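Local coordinates for aryl acylamidase (bacterium CSBL00001, PDB 4YJ6), which probably hydrolyses the amide bond of aryl acylamides to release an aromatic amine, as a member of the amidase signature family of enzymes, at residues T230-D233 with A234-M238; V331-M334 with Q335-K339; A350-D354 with A355-W359; A476-A480 with S481-Q485. All blocks are in the same frame, centred on the assembly; numbering follows the deposited sequence.

Interaction 1 (T230-D233 with A234-M238); sequences TVRD and AALAM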
loop_
_atom_site.group_PDB
_atom_site.type_symbol
_atom_site.label_atom_id
_atom_site.label_comp_id
_atom_site.label_asym_id
_atom_site.label_seq_id
_atom_site.Cartn_x
_atom_site.Cartn_y
_atom_site.Cartn_z
ATOM N N THR A 230 4.313 -6.389 11.570
ATOM C CA THR A 230 3.399 -6.732 12.668
ATOM C C THR A 230 2.185 -5.831 12.672
ATOM O O THR A 230 2.241 -4.682 12.231
ATOM C CB THR A 230 4.037 -6.581 14.062
ATOM O OG1 THR A 230 4.214 -5.174 14.381
ATOM C CG2 THR A 230 5.384 -7.282 14.111
ATOM N N VAL A 231 1.096 -6.350 13.219
ATOM C CA VAL A 231 -0.120 -5.567 13.303
ATOM C C VAL A 231 0.065 -4.443 14.312
ATOM O O VAL A 231 -0.402 -3.330 14.074
ATOM C CB VAL A 231 -1.340 -6.456 13.645
ATOM C CG1 VAL A 231 -2.606 -5.595 13.797
ATOM C CG2 VAL A 231 -1.501 -7.522 12.524
ATOM N N ARG A 232 0.793 -4.702 15.408
ATOM C CA ARG A 232 1.056 -3.667 16.406
ATOM C C ARG A 232 1.781 -2.469 15.752
ATOM O O ARG A 232 1.461 -1.320 16.031
ATOM C CB ARG A 232 1.936 -4.216 17.560
ATOM C CG ARG A 232 2.383 -3.119 18.577
ATOM C CD ARG A 232 3.157 -3.731 19.766
ATOM N NE ARG A 232 2.228 -4.602 20.500
ATOM C CZ ARG A 232 2.397 -5.913 20.762
ATOM N NH1 ARG A 232 3.520 -6.575 20.414
ATOM N NH2 ARG A 232 1.428 -6.576 21.410
ATOM N N ASP A 233 2.754 -2.719 14.890
ATOM C CA ASP A 233 3.473 -1.589 14.291
ATOM C C ASP A 233 2.523 -0.798 13.402
ATOM O O ASP A 233 2.671 0.421 13.244
ATOM C CB ASP A 233 4.663 -2.027 13.448
ATOM C CG ASP A 233 5.910 -2.332 14.298
ATOM O OD1 ASP A 233 5.881 -2.109 15.528
ATOM O OD2 ASP A 233 6.896 -2.772 13.699
ATOM N N ALA A 234 1.601 -1.481 12.753
ATOM C CA ALA A 234 0.654 -0.762 11.894
ATOM C C ALA A 234 -0.270 0.085 12.750
ATOM O O ALA A 234 -0.614 1.208 12.402
ATOM C CB ALA A 234 -0.167 -1.778 11.048
ATOM N N ALA A 235 -0.679 -0.446 13.902
ATOM C CA ALA A 235 -1.524 0.342 14.796
ATOM C C ALA A 235 -0.771 1.558 15.314
ATOM O O ALA A 235 -1.353 2.642 15.430
ATOM C CB ALA A 235 -2.004 -0.501 15.957
ATOM N N LEU A 236 0.513 1.395 15.638
ATOM C CA LEU A 236 1.302 2.547 16.092
ATOM C C LEU A 236 1.383 3.617 14.956
ATOM O O LEU A 236 1.196 4.828 15.205
ATOM C CB LEU A 236 2.707 2.114 16.531
ATOM C CG LEU A 236 2.720 1.275 17.819
ATOM C CD1 LEU A 236 4.137 0.774 18.060
ATOM C CD2 LEU A 236 2.182 2.004 19.102
ATOM N N ALA A 237 1.687 3.175 13.733
ATOM C CA ALA A 237 1.756 4.083 12.598
ATOM C C ALA A 237 0.388 4.750 12.344
ATOM O O ALA A 237 0.315 5.943 12.035
ATOM C CB ALA A 237 2.227 3.379 11.346
HETATM N N MSE A 238 -0.687 3.993 12.483
HETATM C CA MSE A 238 -2.008 4.574 12.263
HETATM C C MSE A 238 -2.354 5.591 13.328
HETATM O O MSE A 238 -3.042 6.552 13.048
HETATM C CB MSE A 238 -3.086 3.468 12.249
HETATM C CG MSE A 238 -3.048 2.651 10.978
HETATM SE SE MSE A 238 -3.275 3.776 9.414
HETATM C CE MSE A 238 -4.993 4.647 9.799
#

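Interaction 2 (V331-M334 with Q335-K339); sequences VASM and QALRK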
loop_
_atom_site.group_PDB
_atom_site.type_symbol
_atom_site.label_atom_id
_atom_site.label_comp_id
_atom_site.label_asym_id
_atom_site.label_seq_id
_atom_site.Cartn_x
_atom_site.Cartn_y
_atom_site.Cartn_z
ATOM N N VAL A 331 -4.671 12.179 -16.785
ATOM C CA VAL A 331 -4.607 13.051 -17.953
ATOM C C VAL A 331 -4.433 14.489 -17.488
ATOM O O VAL A 331 -3.661 15.232 -18.078
ATOM C CB VAL A 331 -5.866 12.936 -18.815
ATOM C CG1 VAL A 331 -5.952 14.095 -19.862
ATOM C CG2 VAL A 331 -5.888 11.578 -19.522
ATOM N N ALA A 332 -5.148 14.889 -16.431
ATOM C CA ALA A 332 -5.007 16.252 -15.925
ATOM C C ALA A 332 -3.580 16.537 -15.503
ATOM O O ALA A 332 -3.059 17.627 -15.771
ATOM C CB ALA A 332 -5.977 16.505 -14.740
ATOM N N SER A 333 -2.939 15.580 -14.832
ATOM C CA SER A 333 -1.523 15.713 -14.480
ATOM C C SER A 333 -0.648 15.899 -15.734
ATOM O O SER A 333 0.223 16.789 -15.794
ATOM C CB SER A 333 -1.052 14.481 -13.696
ATOM O OG SER A 333 0.369 14.462 -13.572
HETATM N N MSE A 334 -0.851 15.049 -16.739
HETATM C CA MSE A 334 -0.042 15.157 -17.951
HETATM C C MSE A 334 -0.267 16.485 -18.671
HETATM O O MSE A 334 0.671 17.074 -19.192
HETATM C CB MSE A 334 -0.349 14.021 -18.889
HETATM C CG MSE A 334 0.136 12.737 -18.278
HETATM SE SE MSE A 334 -0.337 11.266 -19.380
HETATM C CE MSE A 334 0.640 11.826 -21.054
ATOM N N GLN A 335 -1.512 16.937 -18.723
ATOM C CA GLN A 335 -1.814 18.209 -19.373
ATOM C C GLN A 335 -1.114 19.355 -18.608
ATOM O O GLN A 335 -0.541 20.254 -19.214
ATOM C CB GLN A 335 -3.334 18.451 -19.420
ATOM C CG GLN A 335 -4.117 17.485 -20.330
ATOM C CD GLN A 335 -3.958 17.813 -21.816
ATOM O OE1 GLN A 335 -3.462 18.887 -22.180
ATOM N NE2 GLN A 335 -4.362 16.883 -22.678
ATOM N N ALA A 336 -1.171 19.325 -17.277
ATOM C CA ALA A 336 -0.531 20.383 -16.469
ATOM C C ALA A 336 0.991 20.357 -16.653
ATOM O O ALA A 336 1.613 21.408 -16.794
ATOM C CB ALA A 336 -0.889 20.251 -15.002
ATOM N N LEU A 337 1.594 19.174 -16.668
ATOM C CA LEU A 337 3.043 19.072 -16.872
ATOM C C LEU A 337 3.432 19.634 -18.235
ATOM O O LEU A 337 4.440 20.334 -18.348
ATOM C CB LEU A 337 3.539 17.610 -16.770
ATOM C CG LEU A 337 3.511 17.052 -15.341
ATOM C CD1 LEU A 337 3.746 15.551 -15.311
ATOM C CD2 LEU A 337 4.562 17.768 -14.527
ATOM N N ARG A 338 2.640 19.330 -19.265
ATOM C CA ARG A 338 2.949 19.834 -20.599
ATOM C C ARG A 338 2.926 21.356 -20.599
ATOM O O ARG A 338 3.788 22.005 -21.212
ATOM C CB ARG A 338 1.959 19.335 -21.638
ATOM C CG ARG A 338 2.246 19.894 -23.038
ATOM C CD ARG A 338 1.567 19.093 -24.115
ATOM N NE ARG A 338 0.126 19.188 -23.995
ATOM C CZ ARG A 338 -0.728 18.566 -24.803
ATOM N NH1 ARG A 338 -0.275 17.806 -25.802
ATOM N NH2 ARG A 338 -2.039 18.717 -24.621
ATOM N N LYS A 339 1.937 21.928 -19.917
ATOM C CA LYS A 339 1.831 23.385 -19.818
ATOM C C LYS A 339 3.066 23.977 -19.135
ATOM O O LYS A 339 3.504 25.090 -19.459
ATOM C CB LYS A 339 0.569 23.766 -19.046
ATOM C CG LYS A 339 0.399 25.266 -18.868
ATOM C CD LYS A 339 -0.971 25.622 -18.300
ATOM C CE LYS A 339 -1.120 27.138 -18.129
ATOM N NZ LYS A 339 -1.085 27.842 -19.446
#

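Interaction 3 (A350-D354 with A355-W359); sequences ADIPD and ALMKW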
loop_
_atom_site.group_PDB
_atom_site.type_symbol
_atom_site.label_atom_id
_atom_site.label_comp_id
_atom_site.label_asym_id
_atom_site.label_seq_id
_atom_site.Cartn_x
_atom_site.Cartn_y
_atom_site.Cartn_z
ATOM N N ALA A 350 8.003 8.349 -24.812
ATOM C CA ALA A 350 8.523 7.012 -24.520
ATOM C C ALA A 350 8.497 6.719 -23.020
ATOM O O ALA A 350 8.600 5.559 -22.622
ATOM C CB ALA A 350 9.951 6.865 -25.049
ATOM N N ASP A 351 8.374 7.765 -22.194
ATOM C CA ASP A 351 8.389 7.566 -20.735
ATOM C C ASP A 351 7.059 6.990 -20.202
ATOM O O ASP A 351 6.984 6.539 -19.053
ATOM C CB ASP A 351 8.687 8.875 -20.006
ATOM C CG ASP A 351 10.097 9.404 -20.296
ATOM O OD1 ASP A 351 10.883 8.721 -21.012
ATOM O OD2 ASP A 351 10.403 10.497 -19.790
ATOM N N ILE A 352 6.025 7.013 -21.036
ATOM C CA ILE A 352 4.722 6.484 -20.665
ATOM C C ILE A 352 4.509 5.107 -21.307
ATOM O O ILE A 352 4.636 4.977 -22.520
ATOM C CB ILE A 352 3.585 7.415 -21.165
ATOM C CG1 ILE A 352 3.770 8.845 -20.628
ATOM C CG2 ILE A 352 2.220 6.873 -20.760
ATOM C CD1 ILE A 352 3.708 8.964 -19.066
ATOM N N PRO A 353 4.164 4.092 -20.502
ATOM C CA PRO A 353 3.907 2.759 -21.071
ATOM C C PRO A 353 2.774 2.800 -22.081
ATOM O O PRO A 353 1.812 3.541 -21.880
ATOM C CB PRO A 353 3.463 1.939 -19.852
ATOM C CG PRO A 353 4.046 2.600 -18.694
ATOM C CD PRO A 353 4.106 4.076 -19.025
ATOM N N ASP A 354 2.864 2.007 -23.151
ATOM C CA ASP A 354 1.796 1.965 -24.128
ATOM C C ASP A 354 0.436 1.647 -23.492
ATOM O O ASP A 354 -0.563 2.217 -23.897
ATOM C CB ASP A 354 2.110 0.910 -25.199
ATOM C CG ASP A 354 3.193 1.366 -26.186
ATOM O OD1 ASP A 354 3.655 2.533 -26.106
ATOM O OD2 ASP A 354 3.567 0.545 -27.061
ATOM N N ALA A 355 0.398 0.718 -22.533
ATOM C CA ALA A 355 -0.858 0.280 -21.915
ATOM C C ALA A 355 -1.532 1.418 -21.168
ATOM O O ALA A 355 -2.750 1.493 -21.093
ATOM C CB ALA A 355 -0.610 -0.903 -20.957
ATOM N N LEU A 356 -0.715 2.297 -20.590
ATOM C CA LEU A 356 -1.240 3.479 -19.923
ATOM C C LEU A 356 -1.713 4.514 -20.941
ATOM O O LEU A 356 -2.782 5.079 -20.800
ATOM C CB LEU A 356 -0.166 4.089 -19.005
ATOM C CG LEU A 356 -0.545 5.442 -18.380
ATOM C CD1 LEU A 356 -1.915 5.421 -17.760
ATOM C CD2 LEU A 356 0.521 5.813 -17.322
HETATM N N MSE A 357 -0.930 4.741 -21.993
HETATM C CA MSE A 357 -1.329 5.712 -23.005
HETATM C C MSE A 357 -2.661 5.291 -23.624
HETATM O O MSE A 357 -3.452 6.124 -24.043
HETATM C CB MSE A 357 -0.234 5.862 -24.080
HETATM C CG MSE A 357 -0.444 7.026 -25.021
HETATM SE SE MSE A 357 -0.324 8.771 -24.071
HETATM C CE MSE A 357 1.616 8.962 -23.847
ATOM N N LYS A 358 -2.933 3.991 -23.686
ATOM C CA LYS A 358 -4.242 3.551 -24.174
ATOM C C LYS A 358 -5.369 4.231 -23.388
ATOM O O LYS A 358 -6.320 4.759 -23.966
ATOM C CB LYS A 358 -4.370 2.039 -24.032
ATOM C CG LYS A 358 -5.775 1.508 -24.320
ATOM C CD LYS A 358 -5.812 0.001 -24.088
ATOM C CE LYS A 358 -5.696 -0.343 -22.603
ATOM N NZ LYS A 358 -6.161 -1.738 -22.305
ATOM N N TRP A 359 -5.254 4.212 -22.061
ATOM C CA TRP A 359 -6.322 4.780 -21.214
ATOM C C TRP A 359 -6.290 6.303 -21.257
ATOM O O TRP A 359 -7.346 6.960 -21.214
ATOM C CB TRP A 359 -6.160 4.276 -19.778
ATOM C CG TRP A 359 -6.469 2.828 -19.674
ATOM C CD1 TRP A 359 -5.600 1.818 -19.439
ATOM C CD2 TRP A 359 -7.762 2.225 -19.828
ATOM N NE1 TRP A 359 -6.276 0.607 -19.411
ATOM C CE2 TRP A 359 -7.600 0.838 -19.668
ATOM C CE3 TRP A 359 -9.034 2.738 -20.092
ATOM C CZ2 TRP A 359 -8.675 -0.061 -19.755
ATOM C CZ3 TRP A 359 -10.098 1.863 -20.173
ATOM C CH2 TRP A 359 -9.910 0.474 -20.002
#

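Interaction 4 (A476-A480 with S481-Q485); sequences AFERA and SPWSQ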
loop_
_atom_site.group_PDB
_atom_site.type_symbol
_atom_site.label_atom_id
_atom_site.label_comp_id
_atom_site.label_asym_id
_atom_site.label_seq_id
_atom_site.Cartn_x
_atom_site.Cartn_y
_atom_site.Cartn_z
ATOM N N ALA A 476 -5.748 -10.848 15.927
ATOM C CA ALA A 476 -6.204 -12.179 16.359
ATOM C C ALA A 476 -5.650 -13.253 15.416
ATOM O O ALA A 476 -5.159 -14.330 15.850
ATOM C CB ALA A 476 -7.717 -12.195 16.405
ATOM N N PHE A 477 -5.717 -12.989 14.115
ATOM C CA PHE A 477 -5.184 -13.935 13.128
ATOM C C PHE A 477 -3.659 -14.047 13.282
ATOM O O PHE A 477 -3.101 -15.123 13.188
ATOM C CB PHE A 477 -5.567 -13.490 11.710
ATOM C CG PHE A 477 -5.149 -14.448 10.642
ATOM C CD1 PHE A 477 -5.931 -15.561 10.366
ATOM C CD2 PHE A 477 -3.965 -14.248 9.927
ATOM C CE1 PHE A 477 -5.534 -16.482 9.381
ATOM C CE2 PHE A 477 -3.567 -15.135 8.925
ATOM C CZ PHE A 477 -4.348 -16.262 8.651
ATOM N N GLU A 478 -2.976 -12.931 13.537
ATOM C CA GLU A 478 -1.542 -12.927 13.668
ATOM C C GLU A 478 -1.105 -13.831 14.822
ATOM O O GLU A 478 -0.086 -14.519 14.714
ATOM C CB GLU A 478 -1.083 -11.471 13.935
ATOM C CG GLU A 478 0.421 -11.284 14.012
ATOM C CD GLU A 478 0.750 -9.827 14.322
ATOM O OE1 GLU A 478 0.102 -9.259 15.221
ATOM O OE2 GLU A 478 1.649 -9.301 13.672
ATOM N N ARG A 479 -1.852 -13.812 15.916
ATOM C CA ARG A 479 -1.509 -14.643 17.074
ATOM C C ARG A 479 -1.733 -16.125 16.761
ATOM O O ARG A 479 -0.917 -16.977 17.119
ATOM C CB ARG A 479 -2.370 -14.280 18.264
ATOM C CG ARG A 479 -1.971 -12.945 18.907
ATOM C CD ARG A 479 -2.696 -12.748 20.223
ATOM N NE ARG A 479 -4.132 -12.516 20.045
ATOM C CZ ARG A 479 -4.685 -11.324 19.818
ATOM N NH1 ARG A 479 -3.927 -10.245 19.772
ATOM N NH2 ARG A 479 -6.003 -11.205 19.687
ATOM N N ALA A 480 -2.853 -16.408 16.101
ATOM C CA ALA A 480 -3.288 -17.809 15.884
ATOM C C ALA A 480 -2.614 -18.461 14.683
ATOM O O ALA A 480 -2.458 -19.692 14.626
ATOM C CB ALA A 480 -4.782 -17.855 15.714
ATOM N N SER A 481 -2.241 -17.641 13.712
ATOM C CA SER A 481 -1.650 -18.098 12.459
ATOM C C SER A 481 -0.493 -17.188 12.065
ATOM O O SER A 481 -0.563 -16.447 11.081
ATOM C CB SER A 481 -2.745 -18.100 11.367
ATOM O OG SER A 481 -2.261 -18.553 10.093
ATOM N N PRO A 482 0.589 -17.236 12.845
ATOM C CA PRO A 482 1.716 -16.348 12.595
ATOM C C PRO A 482 2.354 -16.536 11.233
ATOM O O PRO A 482 2.331 -17.630 10.645
ATOM C CB PRO A 482 2.716 -16.698 13.706
ATOM C CG PRO A 482 2.275 -18.028 14.246
ATOM C CD PRO A 482 0.787 -18.086 14.037
ATOM N N TRP A 483 2.919 -15.438 10.736
ATOM C CA TRP A 483 3.626 -15.428 9.477
ATOM C C TRP A 483 5.088 -15.010 9.641
ATOM O O TRP A 483 5.834 -15.009 8.669
ATOM C CB TRP A 483 2.942 -14.495 8.472
ATOM C CG TRP A 483 2.889 -13.028 8.904
ATOM C CD1 TRP A 483 3.892 -12.096 8.808
ATOM C CD2 TRP A 483 1.755 -12.353 9.445
ATOM N NE1 TRP A 483 3.439 -10.869 9.269
ATOM C CE2 TRP A 483 2.137 -10.999 9.668
ATOM C CE3 TRP A 483 0.453 -12.755 9.776
ATOM C CZ2 TRP A 483 1.266 -10.051 10.216
ATOM C CZ3 TRP A 483 -0.430 -11.799 10.306
ATOM C CH2 TRP A 483 -0.002 -10.457 10.527
ATOM N N SER A 484 5.493 -14.681 10.859
ATOM C CA SER A 484 6.856 -14.164 11.056
ATOM C C SER A 484 7.911 -15.206 10.690
ATOM O O SER A 484 8.998 -14.868 10.246
ATOM C CB SER A 484 7.049 -13.700 12.505
ATOM O OG SER A 484 6.885 -14.798 13.375
ATOM N N GLN A 485 7.590 -16.493 10.882
ATOM C CA GLN A 485 8.561 -17.533 10.555
ATOM C C GLN A 485 8.925 -17.498 9.087
ATOM O O GLN A 485 10.029 -17.870 8.720
ATOM C CB GLN A 485 8.031 -18.939 10.918
ATOM C CG GLN A 485 6.890 -19.410 10.054
ATOM C CD GLN A 485 5.533 -18.954 10.552
ATOM O OE1 GLN A 485 5.412 -18.147 11.492
ATOM N NE2 GLN A 485 4.490 -19.507 9.949
#

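Interaction 1 (T230-D233 with A234-M238)
Arg232 and Leu236 lie one turn apart at the start of helix 231-241, whose N-cap is Thr230. Backbone bonds carry most of the contact. Ala235 N, Leu236 N and Ala237 N donate to the carbonyls of Val231, Arg232 and Asp233 in the regular i to i+4 pattern, whereas the bond from Ala234 N to Thr230 O is weak, at 3.3 Å. A side-chain bond caps the turn: Thr230 OG1 accepts from Asp233 N at 2.9 Å, with an N-H...O angle of 155°, and so engages an amide of the first turn.

Charge enters through Asp233. With CG beside its own backbone N (chi1 -81°), its carboxylate receives Ala14 N on OD1 and Ala13 N on OD2, which ties the start of helix 13-21 to this helix; the negative charge probably suits the amino end of both.

Apolar packing is modest. Ala234 and Ala237 present their methyls to Thr228 and Pro226 of strand 223-228, short side chains that let the helix lie close to the sheet. Leu236 leans back over the preceding turn, its CG 3.4 Å from Arg232 O and its CD1 4.3 Å from Arg232 CG.

Interaction 2 (V331-M334 with Q335-K339)
Val331 and Gln335 run side by side, one turn apart, in the last turns of the long helix 315-339. Backbone bonds of the i to i+4 kind join the two halves, the first of them from Gln335 N to Val331 O at 2.8 Å. The Gln335 side chain starts over that same carbonyl: CB lies 3.5 Å from Val331 O. With CG anti to the carbonyl carbon of its own residue (chi1 -67°), the next methylene comes within 3.2 Å of Val331 O and rests 3.9 Å from Val331 CG1. The chain then bends about CB-CG (chi2 -76°) and turns its amide toward the following turn, where OE1 accepts from Arg338 NH2 at 2.8 Å. That bond is bent, 132° at the hydrogen, and NH2 is tilted from the carbonyl plane of the amide. Cutting Gln335 back to an alanine is likely to leave Arg338 NH2 without this acceptor, its guanidinium freer to swing, and Val331 CG1 without its methylene neighbour. Tyr345, from the loop after the helix, touches both Val331 and Gln335. Another flank pairs Ser333 with Leu337: Ser333 OG, hydrogen-bonded to Tyr136 OH, lies 4.0 Å from Leu337 CD1.

Interaction 3 (A350-D354 with A355-W359)
Ile352 reaches past the N-cap residue Pro353 to meet Met357, a selenomethionine, in the pairing of N' with N4 known as a hydrophobic staple. The bump is the terminal methyl of Met357. Bent at both chi2 and chi3, its chain curls back and sets CE into the hollow between the two branches of Ile352, 3.7 Å from Ile352 CB and 3.8 Å from Ile352 CG2. The two side chains meet at about a right angle. Ile352 CG2, anti to its own backbone N, is in turn a knob for Leu356, whose CB, CG and CD2 curve round it; the nearest, Leu356 CG, is 3.9 Å away. More loosely, the Pro353 ring lies beside the base of the same leucine, CD 4.3 Å from Leu356 CB.

Beneath the staple, Pro353 O accepts a straight bond from Met357 N (165° at the hydrogen) and a weak one from Leu356 N. Asp354, at the first turn, forms a salt bridge with Arg349, just ahead of this segment. The helix so started, 354-363, packs against the preceding helix 315-339: Trp359 rests on Cys323 and Ala327 there, while Leu356 leans on Phe138 from a loop.

Interaction 4 (A476-A480 with S481-Q485)
The C-terminal end of helix 467-480 is wrapped by the residues that leave it, Ser481 folding back over Phe477 and Trp483 over Glu478. Ser481 N gives the closing helical bond to Phe477 O, 2.7 Å long, before its own backbone departs from helical angles. Pro482 follows, and as it has no N-H, Glu478 O can gain no bond from it; a proline just past a helix end is a familiar stop signal. Two CH-pi contacts fasten the turn. Ser481 CB sits over one face of the Phe477 ring, 3.8 Å from its centroid, while Ser481 OG lies 3.4 Å from Phe477 CZ. Extended with CG anti to the backbone N (chi1 -176°), Glu478 runs obliquely across Trp483 and sets CG over the six-membered ring, 4.0 Å from the centroid. The two rings themselves meet at their edges, Phe477 CD2 to Trp483 CZ3.

This helix end packs against the large mixed sheet of the amidase signature fold: Phe477 touches Val446 and Trp483 touches Pro447, both of strand 443-451. Replacing Phe477 with an alanine would probably open a gap between Val446 and Val296 of helix 284-299 and take the aromatic face from Ser481 CB. Trp483 is held in rotation by NE1, which donates to Arg229 O. Further on, Gln485 NE2 reaches back to Pro482 O at 2.9 Å, approaching from above the carbonyl plane.

The four contacts form two pairs on opposite sides of the chain's centre, in the order 1, 2, 3, 4 along the sequence. Interactions 1 and 4, centres 15 Å apart, join the start of helix 231-241 to the end of helix 467-480: Glu478 OE2 probably accepts from Val231 N at 3.0 Å, so the end of a late helix is bonded to the first turn of an earlier one beside the large mixed sheet. Interactions 2 and 3, centres 14 Å apart, lie on consecutive helices, 315-339 and 354-363, which touch through Met334 CE and Met357 CE. The pairs themselves do not meet; centres of interactions 1 and 2 are 37 Å apart. Each pair thus brings together ends of two helices, in separate regions of the one chain.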